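Local coordinates for protein SusD homolog (Bacteroides thetaiotaomicron VPI-5482, PDB 3IHV) that probably binds glycans at the outer-membrane surface of the bacterium, as a SusD-family protein in polysaccharide capture and uptake, at residues L47-D50 with I51-V54; A91-F94 with L95-S99; D109-L112 with A113-Y116; H306-V309 with L310-E314. All blocks are in the same frame, centred on the assembly; numbering follows the deposited sequence. Where two conformers were deposited one is given.

How the interactions relate
From the N terminus, the chain first turns back on itself in interaction 1, where the loop after helix 40-44 enters strand 52-54. Interactions 2 and 3 follow as i to i+4 contacts within consecutive helices, 75-101 and 107-135. These helices pack together, with Phe94 CE2 3.6 Å from Tyr116 O and Ile98 CD1 against the methyl of Ala113. Interaction 4 comes much later, on helix 306-313, directly after strand 302-304, the antiparallel partner of strand 52-54. There Phe308 lies against Ile51, so interactions 1 and 4 touch. All four are local and run in series, none nested or crossing. The two touching pairs lie on opposite sides of the chain's centre.

Interaction 1: residues L47-D50 with I51-V54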
loop_
_atom_site.group_PDB
_atom_site.type_symbol
_atom_site.label_atom_id
_atom_site.label_comp_id
_atom_site.label_asym_id
_atom_site.label_seq_id
_atom_site.Cartn_x
_atom_site.Cartn_y
_atom_site.Cartn_z
ATOM N N LEU A 47 -4.056 -9.431 -1.314
ATOM C CA LEU A 47 -3.558 -10.785 -1.452
ATOM C C LEU A 47 -4.062 -11.480 -2.693
ATOM O O LEU A 47 -5.009 -11.033 -3.369
ATOM C CB LEU A 47 -3.926 -11.570 -0.198
ATOM C CG LEU A 47 -3.205 -11.127 1.059
ATOM C CD1 LEU A 47 -3.943 -11.695 2.271
ATOM C CD2 LEU A 47 -1.730 -11.565 1.054
ATOM N N GLY A 48 -3.412 -12.585 -3.031
ATOM C CA GLY A 48 -3.868 -13.415 -4.150
ATOM C C GLY A 48 -3.289 -13.017 -5.471
ATOM O O GLY A 48 -4.012 -12.694 -6.429
ATOM N N THR A 49 -1.964 -13.046 -5.530
ATOM C CA THR A 49 -1.225 -12.653 -6.730
ATOM C C THR A 49 -0.126 -13.680 -7.038
ATOM O O THR A 49 -0.180 -14.835 -6.577
ATOM C CB THR A 49 -0.544 -11.266 -6.502
ATOM O OG1 THR A 49 0.459 -11.380 -5.491
ATOM C CG2 THR A 49 -1.591 -10.226 -6.045
ATOM N N ASP A 50 0.856 -13.277 -7.862
ATOM C CA ASP A 50 2.014 -14.105 -8.122
ATOM C C ASP A 50 3.031 -14.118 -6.992
ATOM O O ASP A 50 3.934 -14.952 -7.013
ATOM C CB ASP A 50 2.687 -13.744 -9.439
ATOM C CG ASP A 50 3.019 -12.257 -9.587
ATOM O OD1 ASP A 50 2.417 -11.383 -8.889
ATOM O OD2 ASP A 50 3.872 -11.961 -10.470
ATOM N N ILE A 51 2.902 -13.211 -6.028
ATOM C CA ILE A 51 3.865 -13.140 -4.939
ATOM C C ILE A 51 3.336 -13.519 -3.573
ATOM O O ILE A 51 4.116 -13.978 -2.756
ATOM C CB ILE A 51 4.573 -11.731 -4.896
ATOM C CG1 ILE A 51 3.711 -10.630 -4.321
ATOM C CG2 ILE A 51 5.107 -11.380 -6.300
ATOM C CD1 ILE A 51 4.424 -9.264 -4.100
ATOM N N SER A 52 2.020 -13.355 -3.317
ATOM C CA SER A 52 1.506 -13.678 -2.021
ATOM C C SER A 52 0.071 -14.152 -2.055
ATOM O O SER A 52 -0.688 -13.883 -3.012
ATOM C CB SER A 52 1.665 -12.494 -1.044
ATOM O OG SER A 52 0.753 -11.487 -1.327
ATOM N N GLN A 53 -0.286 -14.833 -0.972
ATOM C CA GLN A 53 -1.628 -15.361 -0.803
ATOM C C GLN A 53 -1.890 -15.556 0.667
ATOM O O GLN A 53 -0.960 -15.588 1.510
ATOM C CB GLN A 53 -1.778 -16.715 -1.540
ATOM C CG GLN A 53 -0.851 -17.844 -1.036
ATOM C CD GLN A 53 -1.137 -19.190 -1.673
ATOM O OE1 GLN A 53 -2.260 -19.456 -2.085
ATOM N NE2 GLN A 53 -0.128 -20.075 -1.705
ATOM N N VAL A 54 -3.158 -15.746 0.988
ATOM C CA VAL A 54 -3.512 -16.026 2.364
ATOM C C VAL A 54 -3.104 -17.478 2.732
ATOM O O VAL A 54 -3.043 -18.345 1.877
ATOM C CB VAL A 54 -5.000 -15.799 2.609
ATOM C CG1 VAL A 54 -5.869 -16.921 1.945
ATOM C CG2 VAL A 54 -5.265 -15.718 4.099
#
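Thr49 holds the reversal together by folding its hydroxyl over the backbone of Ile51 and Ser52. Its CB stays 4.0 Å from Ile51 N, but chi1 of 66° sets OG1 between the backbone N and the carbonyl carbon. In that position Ile51 N donates to Thr49 OG1 at 3.1 Å in a fairly straight bond (163°), and the N-H of Ser52 adds a longer, weak one. CG1 of Ile51 brushes the same oxygen. The other branch, CG2, stays beside Thr49's own backbone N, while the side chain as a whole packs on helix 469-475. On the backbone, Thr49 N donates to Ser52 O at 2.9 Å and 172°; Gly48 N adds a weak bond to that carbonyl. Gly48 has backbone angles at which a CB would press on the preceding carbonyl. Leu47 closes the open end of the turn: its CD2 reaches Ser52 OG at 3.4 Å, and CD1 approaches Val54 CB. Asp50, at the bend, turns its carboxylate to a salt bridge with Arg469. Thr49 OG1 with Ile51 N makes an ST turn, here set at the mouth of strand 52-54, which pairs antiparallel with strand 302-304.

Interaction 2: residues A91-F94 with L95-S99; sequences ANDF and LERIS
Asp93 and Arg97 meet one helical turn apart, their side chains crossing with carboxylate and guanidinium planes 53° apart. Asp93 keeps CG anti to the backbone N (chi1 -179°), which swings the carboxylate along the helix to Arg97. Arg97 runs out past Asp93 O and then bends at chi3 (68°), bringing NH1 to the syn side of Asp93 OD2 at 2.9 Å; the oxygen lies in the guanidinium plane. NH1 also makes a salt bridge to Glu2, and Asp93 OD1 one to Lys10. With a methionine here instead of Arg97, Asp93 OD2 would probably lose this partner and Glu2 one of its mates. The Asp93-Arg97 pair is an i to i+4 salt bridge on helix 75-101, part of the helical SusD fold, whose family belongs to the TPR clan. Asp93 OD1 and Glu96 OE1, from two carboxylates that are probably both charged, share one water that donates to both, at 3.0 and 2.8 Å; OE1 is also bonded to Thr144. On another side of the helix, Phe94 and Ile98 lie alongside each other and point the same way. CD1 of Ile98 meets Phe94 CZ obliquely at 3.6 Å, while the phenylalanine ring reaches Val23 and Leu24 of helix 17-29.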
loop_
_atom_site.group_PDB
_atom_site.type_symbol
_atom_site.label_atom_id
_atom_site.label_comp_id
_atom_site.label_asym_id
_atom_site.label_seq_id
_atom_site.Cartn_x
_atom_site.Cartn_y
_atom_site.Cartn_z
ATOM N N ALA A 91 -12.419 15.443 5.311
ATOM C CA ALA A 91 -11.683 16.371 4.456
ATOM C C ALA A 91 -12.578 17.510 3.983
ATOM O O ALA A 91 -12.205 18.693 4.068
ATOM C CB ALA A 91 -11.052 15.622 3.269
ATOM N N ASN A 92 -13.744 17.158 3.436
ATOM C CA ASN A 92 -14.730 18.163 2.995
ATOM C C ASN A 92 -15.067 19.139 4.119
ATOM O O ASN A 92 -15.109 20.370 3.926
ATOM C CB ASN A 92 -16.039 17.490 2.534
ATOM C CG ASN A 92 -15.941 16.774 1.169
ATOM O OD1 ASN A 92 -15.043 17.004 0.379
ATOM N ND2 ASN A 92 -16.921 15.923 0.896
ATOM N N ASP A 93 -15.322 18.595 5.310
ATOM C CA ASP A 93 -15.713 19.398 6.460
ATOM C C ASP A 93 -14.612 20.409 6.809
ATOM O O ASP A 93 -14.863 21.602 6.987
ATOM C CB ASP A 93 -15.942 18.453 7.643
ATOM C CG ASP A 93 -16.369 19.174 8.893
ATOM O OD1 ASP A 93 -17.461 19.808 8.885
ATOM O OD2 ASP A 93 -15.570 19.136 9.868
ATOM N N PHE A 94 -13.390 19.913 6.894
ATOM C CA PHE A 94 -12.229 20.766 7.173
ATOM C C PHE A 94 -12.077 21.887 6.145
ATOM O O PHE A 94 -11.885 23.043 6.512
ATOM C CB PHE A 94 -10.948 19.921 7.206
ATOM C CG PHE A 94 -9.716 20.746 7.401
ATOM C CD1 PHE A 94 -9.337 21.132 8.674
ATOM C CD2 PHE A 94 -8.980 21.170 6.329
ATOM C CE1 PHE A 94 -8.239 21.939 8.876
ATOM C CE2 PHE A 94 -7.855 22.012 6.526
ATOM C CZ PHE A 94 -7.497 22.359 7.812
ATOM N N LEU A 95 -12.183 21.536 4.864
ATOM C CA LEU A 95 -12.052 22.502 3.762
ATOM C C LEU A 95 -13.164 23.562 3.771
ATOM O O LEU A 95 -12.905 24.765 3.623
ATOM C CB LEU A 95 -11.976 21.775 2.415
ATOM C CG LEU A 95 -10.712 20.920 2.267
ATOM C CD1 LEU A 95 -10.791 19.902 1.148
ATOM C CD2 LEU A 95 -9.458 21.844 2.087
ATOM N N GLU A 96 -14.402 23.127 3.952
ATOM C CA GLU A 96 -15.536 24.049 4.059
ATOM C C GLU A 96 -15.338 25.022 5.205
ATOM O O GLU A 96 -15.551 26.208 5.055
ATOM C CB GLU A 96 -16.832 23.243 4.282
ATOM C CG GLU A 96 -17.257 22.473 3.042
ATOM C CD GLU A 96 -18.239 21.350 3.327
ATOM O OE1 GLU A 96 -18.851 21.332 4.406
ATOM O OE2 GLU A 96 -18.342 20.433 2.480
ATOM N N ARG A 97 -14.947 24.501 6.362
ATOM C CA ARG A 97 -14.787 25.305 7.539
ATOM C C ARG A 97 -13.606 26.270 7.481
ATOM O O ARG A 97 -13.758 27.449 7.825
ATOM C CB ARG A 97 -14.682 24.411 8.750
ATOM C CG ARG A 97 -16.024 23.719 9.064
ATOM C CD ARG A 97 -15.803 22.576 10.017
ATOM N NE ARG A 97 -15.391 22.994 11.354
ATOM C CZ ARG A 97 -15.012 22.160 12.332
ATOM N NH1 ARG A 97 -14.984 20.848 12.134
ATOM N NH2 ARG A 97 -14.652 22.642 13.522
ATOM N N ILE A 98 -12.449 25.790 7.041
ATOM C CA ILE A 98 -11.297 26.685 6.977
ATOM C C ILE A 98 -11.540 27.785 5.928
ATOM O O ILE A 98 -11.080 28.904 6.106
ATOM C CB ILE A 98 -9.956 25.922 6.779
ATOM C CG1 ILE A 98 -8.801 26.766 7.367
ATOM C CG2 ILE A 98 -9.774 25.482 5.310
ATOM C CD1 ILE A 98 -7.481 25.988 7.539
ATOM N N SER A 99 -12.313 27.518 4.884
ATOM C CA SER A 99 -12.585 28.554 3.876
ATOM C C SER A 99 -13.250 29.761 4.535
ATOM O O SER A 99 -12.993 30.901 4.159
ATOM C CB SER A 99 -13.452 28.023 2.715
ATOM O OG SER A 99 -14.805 27.859 3.115
HETATM O O HOH W 1 -18.713 21.944 7.138
#

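Interaction 3: residues D109-L112 with A113-Y116; sequences DKKL and ATLY
Tyr116 leaves its backbone with CG anti to the carbonyl carbon (chi1 -55°) and a small chi2 of -19°, which lays the ring back along the helix against Leu112. The carbonyl oxygen of Leu112 sits over one ring face, 3.2 Å above the plane and shifted toward the rim, and also accepts the N-H of Tyr116 at 2.8 Å. Leu112 runs beside the tyrosine in the same direction, its CB 4.0 Å from Tyr116 CZ and its CD2 3.9 Å from the hydroxyl oxygen OH. The ring also packs on Phe94 of helix 75-101 and Leu24 of helix 17-29; cutting Tyr116 back to alanine would probably open a gap between the three helices and take away the ring beside Leu112. Thr114, with chi1 of 65°, folds OG1 back to donate to Lys111 O at 2.7 Å; that carbonyl takes the N-H of Leu115 as well. A water donates to Thr114 OG1 and accepts from Lys111 NZ, joining the two side chains; Lys111 also makes a cation-pi contact with Tyr185. The two turns lie near the start of helix 107-135, packed against helices 17-29, 75-101 and 159-176 in the helical, TPR-clan part of the SusD fold.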
loop_
_atom_site.group_PDB
_atom_site.type_symbol
_atom_site.label_atom_id
_atom_site.label_comp_id
_atom_site.label_asym_id
_atom_site.label_seq_id
_atom_site.Cartn_x
_atom_site.Cartn_y
_atom_site.Cartn_z
ATOM N N ASP A 109 -0.596 32.417 10.389
ATOM C CA ASP A 109 -1.614 31.360 10.371
ATOM C C ASP A 109 -2.272 31.165 9.017
ATOM O O ASP A 109 -2.678 30.040 8.716
ATOM C CB ASP A 109 -2.688 31.614 11.440
ATOM C CG ASP A 109 -2.208 31.237 12.840
ATOM O OD1 ASP A 109 -1.007 31.017 12.971
ATOM O OD2 ASP A 109 -3.030 31.212 13.795
ATOM N N LYS A 110 -2.409 32.234 8.218
ATOM C CA LYS A 110 -2.950 32.065 6.852
ATOM C C LYS A 110 -2.039 31.165 6.037
ATOM O O LYS A 110 -2.507 30.331 5.261
ATOM C CB LYS A 110 -3.095 33.407 6.105
ATOM C CG LYS A 110 -4.112 34.343 6.667
ATOM C CD LYS A 110 -4.069 35.623 5.794
ATOM C CE LYS A 110 -4.827 36.762 6.333
ATOM N NZ LYS A 110 -6.238 36.483 6.484
ATOM N N LYS A 111 -0.721 31.322 6.222
ATOM C CA LYS A 111 0.242 30.512 5.496
ATOM C C LYS A 111 0.085 29.046 5.885
ATOM O O LYS A 111 -0.034 28.149 5.030
ATOM C CB LYS A 111 1.649 31.008 5.772
ATOM C CG LYS A 111 2.744 30.186 5.143
ATOM C CD LYS A 111 2.590 30.057 3.611
ATOM C CE LYS A 111 3.748 29.312 3.054
ATOM N NZ LYS A 111 3.591 28.988 1.619
ATOM N N LEU A 112 0.052 28.803 7.189
ATOM C CA LEU A 112 -0.162 27.443 7.693
ATOM C C LEU A 112 -1.487 26.889 7.160
ATOM O O LEU A 112 -1.548 25.732 6.725
ATOM C CB LEU A 112 -0.118 27.428 9.223
ATOM C CG LEU A 112 1.288 27.593 9.854
ATOM C CD1 LEU A 112 1.093 27.883 11.362
ATOM C CD2 LEU A 112 2.173 26.371 9.631
ATOM N N ALA A 113 -2.540 27.718 7.173
ATOM C CA ALA A 113 -3.848 27.306 6.681
ATOM C C ALA A 113 -3.784 26.828 5.239
ATOM O O ALA A 113 -4.406 25.826 4.928
ATOM C CB ALA A 113 -4.895 28.410 6.844
ATOM N N THR A 114 -2.997 27.484 4.378
ATOM C CA THR A 114 -2.886 27.013 3.000
ATOM C C THR A 114 -2.206 25.640 2.946
ATOM O O THR A 114 -2.595 24.771 2.171
ATOM C CB THR A 114 -2.178 28.020 2.054
ATOM O OG1 THR A 114 -0.801 28.209 2.432
ATOM C CG2 THR A 114 -2.932 29.357 2.052
ATOM N N LEU A 115 -1.197 25.449 3.780
ATOM C CA LEU A 115 -0.556 24.136 3.851
ATOM C C LEU A 115 -1.570 23.079 4.303
ATOM O O LEU A 115 -1.647 21.991 3.728
ATOM C CB LEU A 115 0.653 24.160 4.789
ATOM C CG LEU A 115 1.781 25.125 4.474
ATOM C CD1 LEU A 115 3.038 24.760 5.304
ATOM C CD2 LEU A 115 2.092 25.141 2.974
ATOM N N TYR A 116 -2.359 23.409 5.319
ATOM C CA TYR A 116 -3.353 22.478 5.834
ATOM C C TYR A 116 -4.437 22.168 4.815
ATOM O O TYR A 116 -4.902 21.021 4.761
ATOM C CB TYR A 116 -3.975 22.961 7.168
ATOM C CG TYR A 116 -3.018 23.268 8.291
ATOM C CD1 TYR A 116 -1.717 22.790 8.306
ATOM C CD2 TYR A 116 -3.439 24.017 9.365
ATOM C CE1 TYR A 116 -0.875 23.114 9.348
ATOM C CE2 TYR A 116 -2.623 24.289 10.413
ATOM C CZ TYR A 116 -1.346 23.836 10.402
ATOM O OH TYR A 116 -0.539 24.172 11.471
HETATM O O HOH W 2 0.929 28.912 0.413
#

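Interaction 4: residues H306-V309 with L310-E314. With EDO (1,2-ethanediol), chain G.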
loop_
_atom_site.group_PDB
_atom_site.type_symbol
_atom_site.label_atom_id
_atom_site.label_comp_id
_atom_site.label_asym_id
_atom_site.label_seq_id
_atom_site.Cartn_x
_atom_site.Cartn_y
_atom_site.Cartn_z
ATOM N N HIS A 306 5.609 -19.690 -3.566
ATOM C CA HIS A 306 6.980 -20.209 -3.669
ATOM C C HIS A 306 7.672 -20.003 -5.021
ATOM O O HIS A 306 8.889 -19.842 -5.074
ATOM C CB HIS A 306 7.125 -21.650 -3.219
ATOM C CG HIS A 306 8.520 -21.960 -2.803
ATOM N ND1 HIS A 306 9.092 -21.370 -1.697
ATOM C CD2 HIS A 306 9.484 -22.714 -3.380
ATOM C CE1 HIS A 306 10.336 -21.806 -1.576
ATOM N NE2 HIS A 306 10.597 -22.624 -2.584
ATOM N N THR A 307 6.901 -19.983 -6.108
ATOM C CA THR A 307 7.486 -19.711 -7.409
ATOM C C THR A 307 8.153 -18.312 -7.473
ATOM O O THR A 307 9.144 -18.122 -8.192
ATOM C CB THR A 307 6.479 -19.920 -8.494
ATOM O OG1 THR A 307 5.239 -19.338 -8.108
ATOM C CG2 THR A 307 6.249 -21.471 -8.739
ATOM N N PHE A 308 7.627 -17.346 -6.727
ATOM C CA PHE A 308 8.261 -16.036 -6.605
ATOM C C PHE A 308 9.635 -16.197 -5.953
ATOM O O PHE A 308 10.648 -15.637 -6.433
ATOM C CB PHE A 308 7.350 -15.092 -5.811
ATOM C CG PHE A 308 7.923 -13.705 -5.583
ATOM C CD1 PHE A 308 8.400 -12.950 -6.636
ATOM C CD2 PHE A 308 7.911 -13.120 -4.305
ATOM C CE1 PHE A 308 8.872 -11.683 -6.430
ATOM C CE2 PHE A 308 8.394 -11.853 -4.115
ATOM C CZ PHE A 308 8.880 -11.149 -5.173
ATOM N N VAL A 309 9.664 -16.953 -4.849
ATOM C CA VAL A 309 10.913 -17.282 -4.178
ATOM C C VAL A 309 11.901 -17.911 -5.151
ATOM O O VAL A 309 13.077 -17.499 -5.192
ATOM C CB VAL A 309 10.735 -18.224 -2.961
ATOM C CG1 VAL A 309 12.124 -18.651 -2.393
ATOM C CG2 VAL A 309 9.839 -17.608 -1.899
ATOM N N LEU A 310 11.454 -18.913 -5.915
ATOM C CA LEU A 310 12.365 -19.575 -6.852
ATOM C C LEU A 310 12.937 -18.588 -7.886
ATOM O O LEU A 310 14.153 -18.628 -8.163
ATOM C CB LEU A 310 11.690 -20.780 -7.506
ATOM C CG LEU A 310 11.278 -21.896 -6.541
ATOM C CD1 LEU A 310 10.497 -23.001 -7.294
ATOM C CD2 LEU A 310 12.450 -22.524 -5.768
ATOM N N ASP A 311 12.086 -17.729 -8.463
ATOM C CA ASP A 311 12.559 -16.740 -9.448
ATOM C C ASP A 311 13.601 -15.847 -8.815
ATOM O O ASP A 311 14.680 -15.656 -9.355
ATOM C CB ASP A 311 11.455 -15.839 -9.972
ATOM C CG ASP A 311 10.526 -16.544 -10.903
ATOM O OD1 ASP A 311 10.890 -17.644 -11.381
ATOM O OD2 ASP A 311 9.413 -16.012 -11.109
ATOM N N TRP A 312 13.287 -15.356 -7.624
ATOM C CA TRP A 312 14.168 -14.394 -6.965
ATOM C C TRP A 312 15.486 -15.010 -6.537
ATOM O O TRP A 312 16.510 -14.336 -6.538
ATOM C CB TRP A 312 13.495 -13.814 -5.723
ATOM C CG TRP A 312 13.883 -12.401 -5.414
ATOM C CD1 TRP A 312 14.941 -11.703 -5.910
ATOM C CD2 TRP A 312 13.233 -11.534 -4.466
ATOM N NE1 TRP A 312 14.953 -10.441 -5.374
ATOM C CE2 TRP A 312 13.920 -10.307 -4.490
ATOM C CE3 TRP A 312 12.113 -11.672 -3.630
ATOM C CZ2 TRP A 312 13.542 -9.215 -3.689
ATOM C CZ3 TRP A 312 11.723 -10.598 -2.857
ATOM C CH2 TRP A 312 12.442 -9.383 -2.877
ATOM N N ARG A 313 15.481 -16.291 -6.160
ATOM C CA ARG A 313 16.711 -16.961 -5.759
ATOM C C ARG A 313 17.780 -17.046 -6.864
ATOM O O ARG A 313 18.955 -17.226 -6.548
ATOM C CB ARG A 313 16.446 -18.345 -5.174
ATOM C CG ARG A 313 15.784 -18.268 -3.819
ATOM C CD ARG A 313 15.583 -19.633 -3.184
ATOM N NE ARG A 313 15.229 -19.478 -1.764
ATOM C CZ ARG A 313 15.023 -20.486 -0.929
ATOM N NH1 ARG A 313 15.161 -21.741 -1.340
ATOM N NH2 ARG A 313 14.721 -20.241 0.343
ATOM N N GLU A 314 17.366 -16.956 -8.119
ATOM C CA GLU A 314 18.317 -16.929 -9.223
ATOM C C GLU A 314 19.236 -15.684 -9.193
ATOM O O GLU A 314 20.381 -15.776 -9.592
ATOM C CB GLU A 314 17.561 -17.006 -10.559
ATOM C CG GLU A 314 16.861 -18.343 -10.777
ATOM C CD GLU A 314 17.848 -19.546 -10.812
ATOM O OE1 GLU A 314 18.759 -19.583 -11.687
ATOM O OE2 GLU A 314 17.730 -20.452 -9.957
HETATM C C1 EDO G . 14.225 -16.010 0.421
HETATM O O1 EDO G . 14.786 -16.779 -0.665
HETATM C C2 EDO G . 13.617 -16.854 1.512
HETATM O O2 EDO G . 14.547 -17.836 1.968
#
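Phe308 and Trp312 lie side by side on helix 306-313, one turn apart and pointing the same way, an i to i+4 aromatic pair in this short helix of the SusD-family region. The rings meet obliquely, planes 39° apart, with Phe308 CZ 3.6 Å from Trp312 CE3. Phe308 gets there with CG anti to the backbone N (chi1 178°). The indole is held from several directions at once: Tyr461 stacks on it, Arg321 makes a cation-pi contact, and NE1 bonds to Asp318, so its rotation is well fixed. A second pair, His306 and Leu310, crosses at about a right angle, with Leu310 CD2 coming obliquely to His306 NE2 at 3.7 Å. The histidine ring has Val309 CB above one face and meets Tyr366 edge-to-face. In the third pair Val309 and Arg313 run alongside each other, and the valine CG1 presses on one face of the guanidinium, 3.3 Å from Arg313 NE. NH2 of the arginine forms a salt bridge with Asp353, and at the edge of the guanidinium a 1,2-ethanediol, probably from the crystallisation liquor, spans NE and NH2. Its O1 takes Arg313 NE at 2.9 Å almost straight (175°), and its O2 takes Arg313 NH2 at 2.9 Å.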